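Local coordinates for protein diaminopimelate decarboxylase (Psychromonas ingrahamii, PDB 4XG1) that probably catalyses the pyridoxal-phosphate-dependent decarboxylation of meso-diaminopimelate to L-lysine, the closing step of lysine biosynthesis by the diaminopimelate route, at residues 21-26 with 30-35; 86-91 with 112-117; 121-126 with 132-137; 216-221 with 233-238. All coordinates share one frame; numbering follows the deposited sequence.

Contact 1 of 4, residues 21-26 with 30-35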
loop_
_atom_site.group_PDB
_atom_site.type_symbol
_atom_site.label_atom_id
_atom_site.label_comp_id
_atom_site.label_asym_id
_atom_site.label_seq_id
_atom_site.Cartn_x
_atom_site.Cartn_y
_atom_site.Cartn_z
ATOM N N GLN B 21 12.589 25.402 -4.548
ATOM C CA GLN B 21 12.488 25.776 -5.943
ATOM C C GLN B 21 11.803 24.702 -6.742
ATOM O O GLN B 21 10.956 24.997 -7.593
ATOM C CB GLN B 21 13.878 26.018 -6.529
ATOM C CG GLN B 21 13.885 26.590 -7.934
ATOM C CD GLN B 21 15.265 27.106 -8.320
ATOM O OE1 GLN B 21 15.783 28.067 -7.708
ATOM N NE2 GLN B 21 15.867 26.493 -9.333
ATOM N N VAL B 22 12.173 23.456 -6.492
ATOM C CA VAL B 22 11.545 22.349 -7.225
ATOM C C VAL B 22 10.063 22.221 -6.827
ATOM O O VAL B 22 9.185 22.301 -7.658
ATOM C CB VAL B 22 12.349 21.036 -7.113
ATOM C CG1 VAL B 22 13.802 21.261 -7.524
ATOM C CG2 VAL B 22 12.343 20.503 -5.713
ATOM N N VAL B 23 9.776 22.143 -5.556
ATOM C CA VAL B 23 8.410 21.955 -5.169
ATOM C C VAL B 23 7.489 23.136 -5.538
ATOM O O VAL B 23 6.256 22.997 -5.492
ATOM C CB VAL B 23 8.260 21.596 -3.675
ATOM C CG1 VAL B 23 8.935 20.270 -3.412
ATOM C CG2 VAL B 23 8.809 22.691 -2.775
ATOM N N LYS B 24 8.074 24.287 -5.878
ATOM C CA LYS B 24 7.285 25.448 -6.285
ATOM C C LYS B 24 6.710 25.168 -7.652
ATOM O O LYS B 24 5.547 25.475 -7.882
ATOM C CB LYS B 24 8.099 26.752 -6.330
ATOM N N LYS B 25 7.498 24.559 -8.542
ATOM C CA LYS B 25 6.996 24.219 -9.866
ATOM C C LYS B 25 5.970 23.077 -9.756
ATOM O O LYS B 25 4.863 23.188 -10.269
ATOM C CB LYS B 25 8.134 23.904 -10.885
ATOM C CG LYS B 25 8.673 22.461 -10.933
ATOM C CD LYS B 25 9.607 22.190 -12.122
ATOM C CE LYS B 25 10.455 20.936 -11.873
ATOM N NZ LYS B 25 11.237 20.538 -13.077
ATOM N N THR B 26 6.353 21.989 -9.089
ATOM C CA THR B 26 5.586 20.754 -9.087
ATOM C C THR B 26 4.442 20.718 -8.075
ATOM O O THR B 26 3.513 19.956 -8.239
ATOM C CB THR B 26 6.520 19.553 -8.806
ATOM O OG1 THR B 26 5.854 18.332 -9.145
ATOM C CG2 THR B 26 6.888 19.505 -7.352
ATOM N N ALA B 30 5.564 15.636 -3.055
ATOM C CA ALA B 30 6.515 15.342 -4.116
ATOM C C ALA B 30 7.690 14.556 -3.598
ATOM O O ALA B 30 8.271 14.886 -2.570
ATOM C CB ALA B 30 7.007 16.621 -4.738
ATOM N N TYR B 31 8.025 13.491 -4.301
ATOM C CA TYR B 31 9.247 12.754 -4.013
ATOM C C TYR B 31 10.352 13.412 -4.789
ATOM O O TYR B 31 10.159 13.737 -5.970
ATOM C CB TYR B 31 9.133 11.299 -4.462
ATOM C CG TYR B 31 8.482 10.396 -3.433
ATOM C CD1 TYR B 31 9.218 9.904 -2.352
ATOM C CD2 TYR B 31 7.153 9.977 -3.575
ATOM C CE1 TYR B 31 8.650 9.080 -1.423
ATOM C CE2 TYR B 31 6.591 9.126 -2.650
ATOM C CZ TYR B 31 7.332 8.689 -1.579
ATOM O OH TYR B 31 6.792 7.810 -0.641
ATOM N N ILE B 32 11.503 13.574 -4.138
ATOM C CA ILE B 32 12.654 14.164 -4.795
ATOM C C ILE B 32 13.868 13.302 -4.631
ATOM O O ILE B 32 14.198 12.908 -3.506
ATOM C CB ILE B 32 12.945 15.555 -4.212
ATOM C CG1 ILE B 32 11.790 16.497 -4.527
ATOM C CG2 ILE B 32 14.210 16.151 -4.839
ATOM C CD1 ILE B 32 11.893 17.853 -3.867
ATOM N N TYR B 33 14.525 13.006 -5.737
ATOM C CA TYR B 33 15.655 12.079 -5.738
ATOM C C TYR B 33 16.941 12.760 -6.206
ATOM O O TYR B 33 16.911 13.595 -7.119
ATOM C CB TYR B 33 15.377 10.903 -6.657
ATOM C CG TYR B 33 14.095 10.134 -6.355
ATOM C CD1 TYR B 33 13.865 9.563 -5.120
ATOM C CD2 TYR B 33 13.104 9.981 -7.335
ATOM C CE1 TYR B 33 12.697 8.876 -4.859
ATOM C CE2 TYR B 33 11.933 9.312 -7.080
ATOM C CZ TYR B 33 11.734 8.754 -5.840
ATOM O OH TYR B 33 10.566 8.061 -5.592
ATOM N N SER B 34 18.054 12.408 -5.552
ATOM C CA SER B 34 19.403 12.848 -5.929
ATOM C C SER B 34 20.061 11.891 -6.873
ATOM O O SER B 34 20.348 10.782 -6.511
ATOM C CB SER B 34 20.298 12.969 -4.697
ATOM O OG SER B 34 21.677 12.976 -5.070
ATOM N N ARG B 35 20.331 12.323 -8.089
ATOM C CA ARG B 35 21.077 11.470 -9.042
ATOM C C ARG B 35 22.464 11.082 -8.513
ATOM O O ARG B 35 22.871 9.928 -8.598
ATOM C CB ARG B 35 21.310 12.186 -10.351
ATOM C CG ARG B 35 22.283 11.398 -11.191
ATOM C CD ARG B 35 22.540 12.026 -12.535
ATOM N NE ARG B 35 23.217 11.048 -13.389
ATOM C CZ ARG B 35 23.574 11.267 -14.652
ATOM N NH1 ARG B 35 23.320 12.444 -15.232
ATOM N NH2 ARG B 35 24.184 10.308 -15.334
#
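Ile32, on strand 30-34, sends its side chain against Val22 and Val23 of helix 19-26, a short helix laid over the mixed sheet of the beta domain that accompanies the TIM barrel in this decarboxylase family. Three residues join helix to strand, and the two run at 139° to each other with their axes 9.9 Å apart at the nearest point. From CB of Ile32 the chain forks: CG2 stays 4.8 Å from Val22 CG2, while CG1, set anti to the carbonyl carbon (chi1 -65°), leads toward the helix and comes within 4.2 Å of the same methyl. An extended second torsion then carries CD1 to the front, where it meets Val22 CG2 at 3.3 Å, a close methyl-to-methyl approach, and Val23 CG1 at 3.8 Å. The Val23 side chain lies at about a right angle to that of Ile32. No hydrogen bond crosses between the segments; the contacts across the seam are between methyl and methylene carbons. Val285 and Val287 of the neighbouring strand 284-294 continue this apolar layer beside Ile32, and Arg406 binds the carbonyl oxygen of Thr26 at the helix end. Val23 CG1 also reaches Ala30 CB at 4.3 Å, and Thr26, with its methyl lodged between backbone N and carbonyl carbon, closes the connection end by resting CG2 3.9 Å from Ala30 CB.

Contact 2 of 4, residues 86-91 with 112-117. With SCN (thiocyanate ion), chain E.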
loop_
_atom_site.group_PDB
_atom_site.type_symbol
_atom_site.label_atom_id
_atom_site.label_comp_id
_atom_site.label_asym_id
_atom_site.label_seq_id
_atom_site.Cartn_x
_atom_site.Cartn_y
_atom_site.Cartn_z
ATOM N N GLU B 86 8.248 -5.899 -13.362
ATOM C CA GLU B 86 9.604 -5.387 -13.120
ATOM C C GLU B 86 10.503 -5.706 -14.284
ATOM O O GLU B 86 11.346 -4.898 -14.646
ATOM C CB GLU B 86 10.185 -5.873 -11.788
ATOM C CG GLU B 86 9.486 -5.216 -10.595
ATOM C CD GLU B 86 10.170 -5.443 -9.261
ATOM O OE1 GLU B 86 11.073 -6.311 -9.184
ATOM O OE2 GLU B 86 9.816 -4.757 -8.271
ATOM N N LEU B 87 10.322 -6.872 -14.868
ATOM C CA LEU B 87 11.081 -7.242 -16.047
ATOM C C LEU B 87 10.895 -6.187 -17.133
ATOM O O LEU B 87 11.877 -5.694 -17.694
ATOM C CB LEU B 87 10.632 -8.605 -16.576
ATOM C CG LEU B 87 11.179 -9.045 -17.945
ATOM C CD1 LEU B 87 12.692 -9.126 -17.939
ATOM C CD2 LEU B 87 10.598 -10.379 -18.360
ATOM N N MET B 88 9.639 -5.834 -17.404
ATOM C CA MET B 88 9.331 -4.846 -18.464
ATOM C C MET B 88 9.822 -3.465 -18.108
ATOM O O MET B 88 10.253 -2.722 -18.976
ATOM C CB MET B 88 7.833 -4.830 -18.773
ATOM C CG MET B 88 7.311 -6.171 -19.324
ATOM S SD MET B 88 8.343 -6.777 -20.695
ATOM C CE MET B 88 8.360 -8.539 -20.395
ATOM N N ARG B 89 9.771 -3.115 -16.839
ATOM C CA ARG B 89 10.302 -1.834 -16.412
ATOM C C ARG B 89 11.785 -1.755 -16.727
ATOM O O ARG B 89 12.266 -0.785 -17.291
ATOM C CB ARG B 89 10.110 -1.615 -14.903
ATOM C CG ARG B 89 8.756 -1.050 -14.516
ATOM C CD ARG B 89 8.631 -0.841 -13.009
ATOM N NE ARG B 89 7.460 -0.055 -12.668
ATOM C CZ ARG B 89 7.352 1.259 -12.844
ATOM N NH1 ARG B 89 8.371 1.994 -13.311
ATOM N NH2 ARG B 89 6.221 1.885 -12.558
ATOM N N VAL B 90 12.514 -2.803 -16.374
ATOM C CA VAL B 90 13.946 -2.816 -16.613
ATOM C C VAL B 90 14.322 -2.764 -18.104
ATOM O O VAL B 90 15.229 -2.052 -18.495
ATOM C CB VAL B 90 14.582 -4.045 -15.980
ATOM C CG1 VAL B 90 15.991 -4.262 -16.548
ATOM C CG2 VAL B 90 14.665 -3.855 -14.478
ATOM N N ILE B 91 13.616 -3.513 -18.925
ATOM C CA ILE B 91 13.847 -3.447 -20.346
ATOM C C ILE B 91 13.524 -2.082 -20.872
ATOM O O ILE B 91 14.305 -1.492 -21.630
ATOM C CB ILE B 91 13.008 -4.465 -21.096
ATOM C CG1 ILE B 91 13.562 -5.877 -20.832
ATOM C CG2 ILE B 91 13.049 -4.173 -22.592
ATOM C CD1 ILE B 91 12.599 -6.995 -21.185
ATOM N N ILE B 112 7.353 -16.568 -16.184
ATOM C CA ILE B 112 8.543 -17.394 -16.445
ATOM C C ILE B 112 8.855 -17.478 -17.938
ATOM O O ILE B 112 10.003 -17.333 -18.358
ATOM C CB ILE B 112 8.367 -18.803 -15.907
ATOM C CG1 ILE B 112 8.340 -18.785 -14.371
ATOM C CG2 ILE B 112 9.520 -19.672 -16.360
ATOM C CD1 ILE B 112 7.513 -19.911 -13.776
ATOM N N SER B 113 7.807 -17.670 -18.730
ATOM C CA SER B 113 7.913 -17.551 -20.167
ATOM C C SER B 113 8.497 -16.222 -20.639
ATOM O O SER B 113 9.404 -16.181 -21.467
ATOM C CB SER B 113 6.539 -17.736 -20.766
ATOM O OG SER B 113 6.668 -17.766 -22.170
ATOM N N ALA B 114 8.011 -15.121 -20.092
ATOM C CA ALA B 114 8.496 -13.836 -20.562
ATOM C C ALA B 114 9.956 -13.676 -20.243
ATOM O O ALA B 114 10.731 -13.108 -21.037
ATOM C CB ALA B 114 7.701 -12.695 -19.961
ATOM N N ALA B 115 10.343 -14.160 -19.080
ATOM C CA ALA B 115 11.721 -13.989 -18.614
ATOM C C ALA B 115 12.669 -14.897 -19.408
ATOM O O ALA B 115 13.806 -14.523 -19.731
ATOM C CB ALA B 115 11.803 -14.317 -17.138
ATOM N N LEU B 116 12.184 -16.093 -19.715
ATOM C CA LEU B 116 12.929 -17.008 -20.574
ATOM C C LEU B 116 13.110 -16.410 -21.955
ATOM O O LEU B 116 14.240 -16.301 -22.436
ATOM C CB LEU B 116 12.219 -18.377 -20.668
ATOM C CG LEU B 116 12.469 -19.280 -19.454
ATOM C CD1 LEU B 116 11.621 -20.534 -19.483
ATOM C CD2 LEU B 116 13.935 -19.652 -19.368
ATOM N N GLN B 117 12.017 -15.904 -22.529
ATOM C CA GLN B 117 12.103 -15.271 -23.849
ATOM C C GLN B 117 12.964 -14.016 -23.853
ATOM O O GLN B 117 13.486 -13.646 -24.874
ATOM C CB GLN B 117 10.721 -14.977 -24.402
ATOM C CG GLN B 117 9.964 -16.252 -24.703
ATOM C CD GLN B 117 8.491 -16.045 -24.976
ATOM O OE1 GLN B 117 7.650 -16.324 -24.116
ATOM N NE2 GLN B 117 8.164 -15.543 -26.151
HETATM S S SCN E . 6.003 0.247 -8.687
HETATM C C SCN E . 5.176 -0.087 -9.895
HETATM N N SCN E . 4.543 -0.363 -10.824
#
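Leu87 reaches across to Ala114 and Ala115, joining helix 84-92 to helix 109-117, two nearly parallel helices (28°) on the outside of the TIM barrel. Its CG stands anti to the backbone N (chi1 171°), which carries CD2 up to the backbone of the other helix: 3.8 Å from Ala115 CA and 4.0 Å from Ala114 CB. The small alanines let one methyl touch main chain and side chain together. Met88 comes in from beside Leu87 and lays its terminal CE 4.2 Å from Ala114 CB; it packs on Trp413 of the second subunit as well. Beneath this first layer, Ile81 and Ile100 of the barrel strands touch Leu87, while Phe102 touches Ala115. With Arg89 the character changes, for its NH1 forms a salt bridge with Glu416 of the second subunit. Were Arg89 exchanged for an alanine, that Glu416 carboxylate would probably lose its charged mate and the bound thiocyanate its two weak donors. The anion, probably from the crystallisation liquor, sits at the guanidinium edge, near its plane; its N is held weakly by Arg89 NE at 3.5 Å and by Arg89 NH2 at 3.3 Å.

Contact 3 of 4, residues 121-126 with 132-137; sequences MCFNVE and YRINSV
Two torsions bring Ile134 to Phe123 and Val125: CG1 lies anti to the carbonyl carbon (chi1 -69°) and CD1 continues in an extended line (chi2 178°), which makes the delta methyl the foremost atom of its side chain. Val125 answers with CG2, which its own first torsion (177°) places beside the backbone N, and the two methyls meet with Val125 CG2 3.7 Å from Ile134 CD1. Phe123 offers the root of its side chain: Phe123 CB is 4.0 Å from Ile134 CD1, and CD2 of the ring stands 4.1 Å from that same methyl, which approaches the ring obliquely. Both strand side chains run antiparallel to that of Ile134, and its CD1 is the atom that touches each. These segments are the first strand and the helix of a beta-alpha-beta crossover in the TIM barrel, made by strand 122-125, helix 128-140 and strand 145-152. Phe123 and Val125, two residues apart, point outward to the helix layer, whereas Asn124, between them, points away from the helix. Ala145 and Leu192, from the next strands round the barrel, also touch Ile134. At the C-terminal end of the strand, Glu126 OE2 forms a salt bridge with Arg150, and the backbone N of Glu126 is bound by Glu130 OE1 from the first turn of the helix. Arg133, one residue before Ile134, turns toward the dimer interface, where its NH1 forms a salt bridge with Glu291 of the second subunit.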
loop_
_atom_site.group_PDB
_atom_site.type_symbol
_atom_site.label_atom_id
_atom_site.label_comp_id
_atom_site.label_asym_id
_atom_site.label_seq_id
_atom_site.Cartn_x
_atom_site.Cartn_y
_atom_site.Cartn_z
ATOM N N MET B 121 19.608 -13.913 -16.895
ATOM C CA MET B 121 20.684 -14.644 -16.254
ATOM C C MET B 121 20.245 -15.850 -15.399
ATOM O O MET B 121 20.853 -16.901 -15.503
ATOM C CB MET B 121 21.494 -13.718 -15.359
ATOM C CG MET B 121 22.758 -14.339 -14.802
ATOM S SD MET B 121 23.749 -13.134 -13.875
ATOM C CE MET B 121 24.440 -12.183 -15.198
ATOM N N CYS B 122 19.230 -15.710 -14.545
ATOM C CA CYS B 122 18.974 -16.742 -13.530
ATOM C C CYS B 122 17.614 -16.575 -12.848
ATOM O O CYS B 122 17.177 -15.470 -12.602
ATOM C CB CYS B 122 20.106 -16.706 -12.470
ATOM S SG CYS B 122 20.314 -18.208 -11.519
ATOM N N PHE B 123 16.983 -17.692 -12.534
ATOM C CA PHE B 123 15.793 -17.747 -11.715
ATOM C C PHE B 123 16.199 -18.190 -10.318
ATOM O O PHE B 123 16.726 -19.260 -10.160
ATOM C CB PHE B 123 14.804 -18.759 -12.260
ATOM C CG PHE B 123 14.196 -18.377 -13.575
ATOM C CD1 PHE B 123 14.887 -18.595 -14.771
ATOM C CD2 PHE B 123 12.928 -17.804 -13.633
ATOM C CE1 PHE B 123 14.332 -18.245 -15.989
ATOM C CE2 PHE B 123 12.362 -17.455 -14.847
ATOM C CZ PHE B 123 13.069 -17.669 -16.026
ATOM N N ASN B 124 15.984 -17.361 -9.308
ATOM C CA ASN B 124 16.226 -17.745 -7.931
ATOM C C ASN B 124 14.989 -18.463 -7.418
ATOM O O ASN B 124 14.001 -17.826 -7.066
ATOM C CB ASN B 124 16.530 -16.511 -7.094
ATOM C CG ASN B 124 17.859 -15.879 -7.457
ATOM O OD1 ASN B 124 18.757 -16.564 -7.965
ATOM N ND2 ASN B 124 18.003 -14.569 -7.226
ATOM N N VAL B 125 15.049 -19.795 -7.378
ATOM C CA VAL B 125 13.890 -20.641 -7.077
ATOM C C VAL B 125 13.667 -20.834 -5.571
ATOM O O VAL B 125 14.617 -21.026 -4.801
ATOM C CB VAL B 125 14.019 -22.036 -7.741
ATOM C CG1 VAL B 125 12.854 -22.954 -7.386
ATOM C CG2 VAL B 125 14.109 -21.898 -9.241
ATOM N N GLU B 126 12.390 -20.849 -5.190
ATOM C CA GLU B 126 11.960 -20.837 -3.786
ATOM C C GLU B 126 11.092 -22.032 -3.372
ATOM O O GLU B 126 10.792 -22.193 -2.217
ATOM C CB GLU B 126 11.146 -19.555 -3.530
ATOM C CG GLU B 126 11.930 -18.293 -3.889
ATOM C CD GLU B 126 11.911 -17.212 -2.813
ATOM O OE1 GLU B 126 11.583 -17.546 -1.654
ATOM O OE2 GLU B 126 12.243 -16.038 -3.148
ATOM N N TYR B 132 9.382 -27.526 -11.002
ATOM C CA TYR B 132 8.630 -28.271 -12.008
ATOM C C TYR B 132 7.980 -27.318 -12.978
ATOM O O TYR B 132 7.890 -27.603 -14.166
ATOM C CB TYR B 132 7.591 -29.215 -11.358
ATOM C CG TYR B 132 8.248 -30.365 -10.578
ATOM C CD1 TYR B 132 9.082 -31.288 -11.228
ATOM C CD2 TYR B 132 8.066 -30.512 -9.196
ATOM C CE1 TYR B 132 9.708 -32.315 -10.531
ATOM C CE2 TYR B 132 8.691 -31.544 -8.492
ATOM C CZ TYR B 132 9.512 -32.435 -9.169
ATOM O OH TYR B 132 10.120 -33.461 -8.495
ATOM N N ARG B 133 7.489 -26.196 -12.466
ATOM C CA ARG B 133 6.794 -25.249 -13.300
ATOM C C ARG B 133 7.769 -24.653 -14.306
ATOM O O ARG B 133 7.457 -24.513 -15.476
ATOM C CB ARG B 133 6.156 -24.160 -12.462
ATOM C CG ARG B 133 5.511 -23.093 -13.327
ATOM C CD ARG B 133 4.766 -22.052 -12.520
ATOM N NE ARG B 133 3.521 -22.568 -12.002
ATOM C CZ ARG B 133 2.643 -21.851 -11.320
ATOM N NH1 ARG B 133 2.879 -20.592 -11.068
ATOM N NH2 ARG B 133 1.528 -22.397 -10.909
ATOM N N ILE B 134 8.953 -24.307 -13.841
ATOM C CA ILE B 134 9.903 -23.670 -14.701
ATOM C C ILE B 134 10.291 -24.652 -15.775
ATOM O O ILE B 134 10.220 -24.343 -16.968
ATOM C CB ILE B 134 11.148 -23.212 -13.939
ATOM C CG1 ILE B 134 10.768 -22.055 -13.013
ATOM C CG2 ILE B 134 12.242 -22.763 -14.902
ATOM C CD1 ILE B 134 11.904 -21.539 -12.153
ATOM N N ASN B 135 10.707 -25.837 -15.346
ATOM C CA ASN B 135 11.125 -26.883 -16.251
ATOM C C ASN B 135 10.042 -27.143 -17.281
ATOM O O ASN B 135 10.339 -27.323 -18.472
ATOM C CB ASN B 135 11.406 -28.157 -15.484
ATOM C CG ASN B 135 11.924 -29.270 -16.374
ATOM O OD1 ASN B 135 13.072 -29.248 -16.824
ATOM N ND2 ASN B 135 11.066 -30.241 -16.643
ATOM N N SER B 136 8.798 -27.163 -16.818
ATOM C CA SER B 136 7.666 -27.387 -17.690
ATOM C C SER B 136 7.509 -26.302 -18.767
ATOM O O SER B 136 7.235 -26.602 -19.937
ATOM C CB SER B 136 6.416 -27.471 -16.843
ATOM O OG SER B 136 5.256 -27.549 -17.648
ATOM N N VAL B 137 7.724 -25.048 -18.393
ATOM C CA VAL B 137 7.639 -23.931 -19.344
ATOM C C VAL B 137 8.861 -23.874 -20.274
ATOM O O VAL B 137 8.735 -23.585 -21.462
ATOM C CB VAL B 137 7.463 -22.579 -18.591
ATOM C CG1 VAL B 137 7.775 -21.380 -19.482
ATOM C CG2 VAL B 137 6.051 -22.482 -18.034
#

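Contact 4 of 4, residues 216-221 with 233-238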
loop_
_atom_site.group_PDB
_atom_site.type_symbol
_atom_site.label_atom_id
_atom_site.label_comp_id
_atom_site.label_asym_id
_atom_site.label_seq_id
_atom_site.Cartn_x
_atom_site.Cartn_y
_atom_site.Cartn_z
ATOM N N ASP B 216 29.559 -18.365 4.839
ATOM C CA ASP B 216 30.220 -19.597 5.309
ATOM C C ASP B 216 29.399 -20.832 4.998
ATOM O O ASP B 216 29.891 -21.762 4.378
ATOM C CB ASP B 216 30.511 -19.506 6.809
ATOM C CG ASP B 216 31.622 -18.485 7.142
ATOM O OD1 ASP B 216 32.293 -18.000 6.194
ATOM O OD2 ASP B 216 31.818 -18.150 8.338
ATOM N N LYS B 217 28.144 -20.860 5.410
ATOM C CA LYS B 217 27.347 -22.089 5.283
ATOM C C LYS B 217 26.980 -22.386 3.887
ATOM O O LYS B 217 26.701 -23.537 3.547
ATOM C CB LYS B 217 26.079 -21.987 6.090
ATOM C CG LYS B 217 26.430 -21.370 7.439
ATOM C CD LYS B 217 26.288 -22.392 8.520
ATOM C CE LYS B 217 26.248 -21.642 9.817
ATOM N NZ LYS B 217 25.998 -22.564 10.938
ATOM N N LEU B 218 26.932 -21.354 3.067
ATOM C CA LEU B 218 26.659 -21.560 1.651
ATOM C C LEU B 218 27.911 -22.058 0.883
ATOM O O LEU B 218 27.776 -22.874 -0.036
ATOM C CB LEU B 218 26.098 -20.279 1.001
ATOM C CG LEU B 218 24.753 -19.788 1.538
ATOM C CD1 LEU B 218 24.416 -18.417 0.967
ATOM C CD2 LEU B 218 23.607 -20.745 1.282
ATOM N N LEU B 219 29.094 -21.610 1.294
ATOM C CA LEU B 219 30.348 -22.130 0.726
ATOM C C LEU B 219 30.517 -23.604 1.037
ATOM O O LEU B 219 30.738 -24.413 0.143
ATOM C CB LEU B 219 31.547 -21.364 1.236
ATOM C CG LEU B 219 31.571 -19.898 0.804
ATOM C CD1 LEU B 219 32.740 -19.150 1.408
ATOM C CD2 LEU B 219 31.604 -19.789 -0.712
ATOM N N ILE B 220 30.323 -23.959 2.298
ATOM C CA ILE B 220 30.255 -25.358 2.701
ATOM C C ILE B 220 29.332 -26.110 1.776
ATOM O O ILE B 220 29.684 -27.201 1.280
ATOM C CB ILE B 220 29.767 -25.493 4.165
ATOM C CG1 ILE B 220 30.871 -25.083 5.116
ATOM C CG2 ILE B 220 29.300 -26.908 4.483
ATOM C CD1 ILE B 220 30.361 -24.716 6.503
ATOM N N LEU B 221 28.140 -25.569 1.559
ATOM C CA LEU B 221 27.153 -26.254 0.699
ATOM C C LEU B 221 27.638 -26.366 -0.746
ATOM O O LEU B 221 27.333 -27.347 -1.430
ATOM C CB LEU B 221 25.799 -25.522 0.707
ATOM C CG LEU B 221 24.786 -25.928 -0.373
ATOM C CD1 LEU B 221 24.373 -27.380 -0.214
ATOM C CD2 LEU B 221 23.534 -25.055 -0.349
ATOM N N SER B 233 28.309 -21.762 -10.699
ATOM C CA SER B 233 28.998 -20.650 -11.394
ATOM C C SER B 233 28.960 -19.339 -10.614
ATOM O O SER B 233 29.877 -18.497 -10.738
ATOM C CB SER B 233 28.382 -20.420 -12.770
ATOM O OG SER B 233 27.985 -21.656 -13.345
ATOM N N HIS B 234 27.887 -19.145 -9.830
ATOM C CA HIS B 234 27.757 -17.921 -8.995
ATOM C C HIS B 234 27.024 -18.154 -7.676
ATOM O O HIS B 234 26.258 -19.114 -7.515
ATOM C CB HIS B 234 27.071 -16.789 -9.778
ATOM C CG HIS B 234 25.642 -17.071 -10.127
ATOM N ND1 HIS B 234 24.604 -16.873 -9.238
ATOM C CD2 HIS B 234 25.077 -17.554 -11.267
ATOM C CE1 HIS B 234 23.467 -17.244 -9.801
ATOM N NE2 HIS B 234 23.724 -17.647 -11.037
ATOM N N LEU B 235 27.305 -17.249 -6.750
ATOM C CA LEU B 235 26.677 -17.217 -5.449
ATOM C C LEU B 235 26.044 -15.856 -5.230
ATOM O O LEU B 235 26.739 -14.821 -5.247
ATOM C CB LEU B 235 27.724 -17.422 -4.366
ATOM C CG LEU B 235 27.208 -17.311 -2.925
ATOM C CD1 LEU B 235 26.285 -18.465 -2.587
ATOM C CD2 LEU B 235 28.397 -17.261 -1.988
ATOM N N ASP B 236 24.729 -15.867 -5.036
ATOM C CA ASP B 236 23.942 -14.645 -4.869
ATOM C C ASP B 236 23.618 -14.454 -3.376
ATOM O O ASP B 236 22.924 -15.258 -2.760
ATOM C CB ASP B 236 22.656 -14.784 -5.709
ATOM C CG ASP B 236 21.815 -13.494 -5.740
ATOM O OD1 ASP B 236 21.780 -12.725 -4.757
ATOM O OD2 ASP B 236 21.094 -13.312 -6.729
ATOM N N LEU B 237 24.127 -13.389 -2.809
ATOM C CA LEU B 237 23.960 -13.115 -1.394
ATOM C C LEU B 237 22.803 -12.178 -1.006
ATOM O O LEU B 237 22.711 -11.720 0.129
ATOM C CB LEU B 237 25.268 -12.535 -0.867
ATOM C CG LEU B 237 26.398 -13.544 -0.952
ATOM C CD1 LEU B 237 27.718 -12.885 -0.576
ATOM C CD2 LEU B 237 26.115 -14.751 -0.052
ATOM N N GLY B 238 21.909 -11.911 -1.949
ATOM C CA GLY B 238 20.735 -11.110 -1.702
ATOM C C GLY B 238 21.094 -9.704 -1.320
ATOM O O GLY B 238 22.194 -9.221 -1.640
#
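Leu218 and Leu235 mark the nearest approach of the two backbones, their CA atoms 8.3 Å apart, where helix 209-227 lies over strand 234-236. Helix and strand are the last two elements of a beta-alpha-beta unit of the TIM barrel that starts with strand 192-198. The strand is extended through Leu235 and Asp236, then ends before Leu237, and Gly238 takes a positive phi (63°) that suits glycine. Between the segments only leucines meet, and no hydrogen bond crosses. Leu218 and Leu235 carry the contact equally: Leu218 CD1 lies 4.0 Å from Leu235 CD1, and Leu218 CB is equally near that methyl. Leu235 can receive it because its CG stands anti to the backbone N (chi1 176°), pushing the branched end out at the helix. The same Leu218 CD1 reaches Leu237 CD2 at 4.2 Å, the two side chains running past one another in opposite senses. One residue further along the helix, Leu219 brings CD2 to within 4.3 Å of Leu235 CD2. Val197 of the adjoining strand is touched by both Leu218 and Leu235, and Leu237 lies about 9 Å by side chain from the bound pyridoxal-lysine group. Asp236 points away from the helix, close to the carboxylates of Asp198 and Glu274, and shapes the strand end with an Asx turn: Gly238 N donates to Asp236 OD1 at 2.9 Å, with a fairly straight N-H...O angle of 161°.

Contacts 2, 3 and 4 belong to the TIM barrel, contact 1 to the beta domain on the opposite side of the chain's centre from contacts 3 and 4. Contacts 1, 3 and 4 are buried helix-on-strand seams made of apolar groups; contact 2 joins two helices and is only partly buried. Contacts 2 and 3 each send an arginine, Arg89 and Arg133, to a glutamate of the second subunit, and they touch directly, Leu116 CD2 standing 3.7 Å from Phe123 CE1. Contacts 3 and 4 share the barrel sheet and meet on its other face, where polar groups take over: Asn124 ND2 gives a weak hydrogen bond to Asp236 OD2, and Cys122 SG packs near His234 NE2.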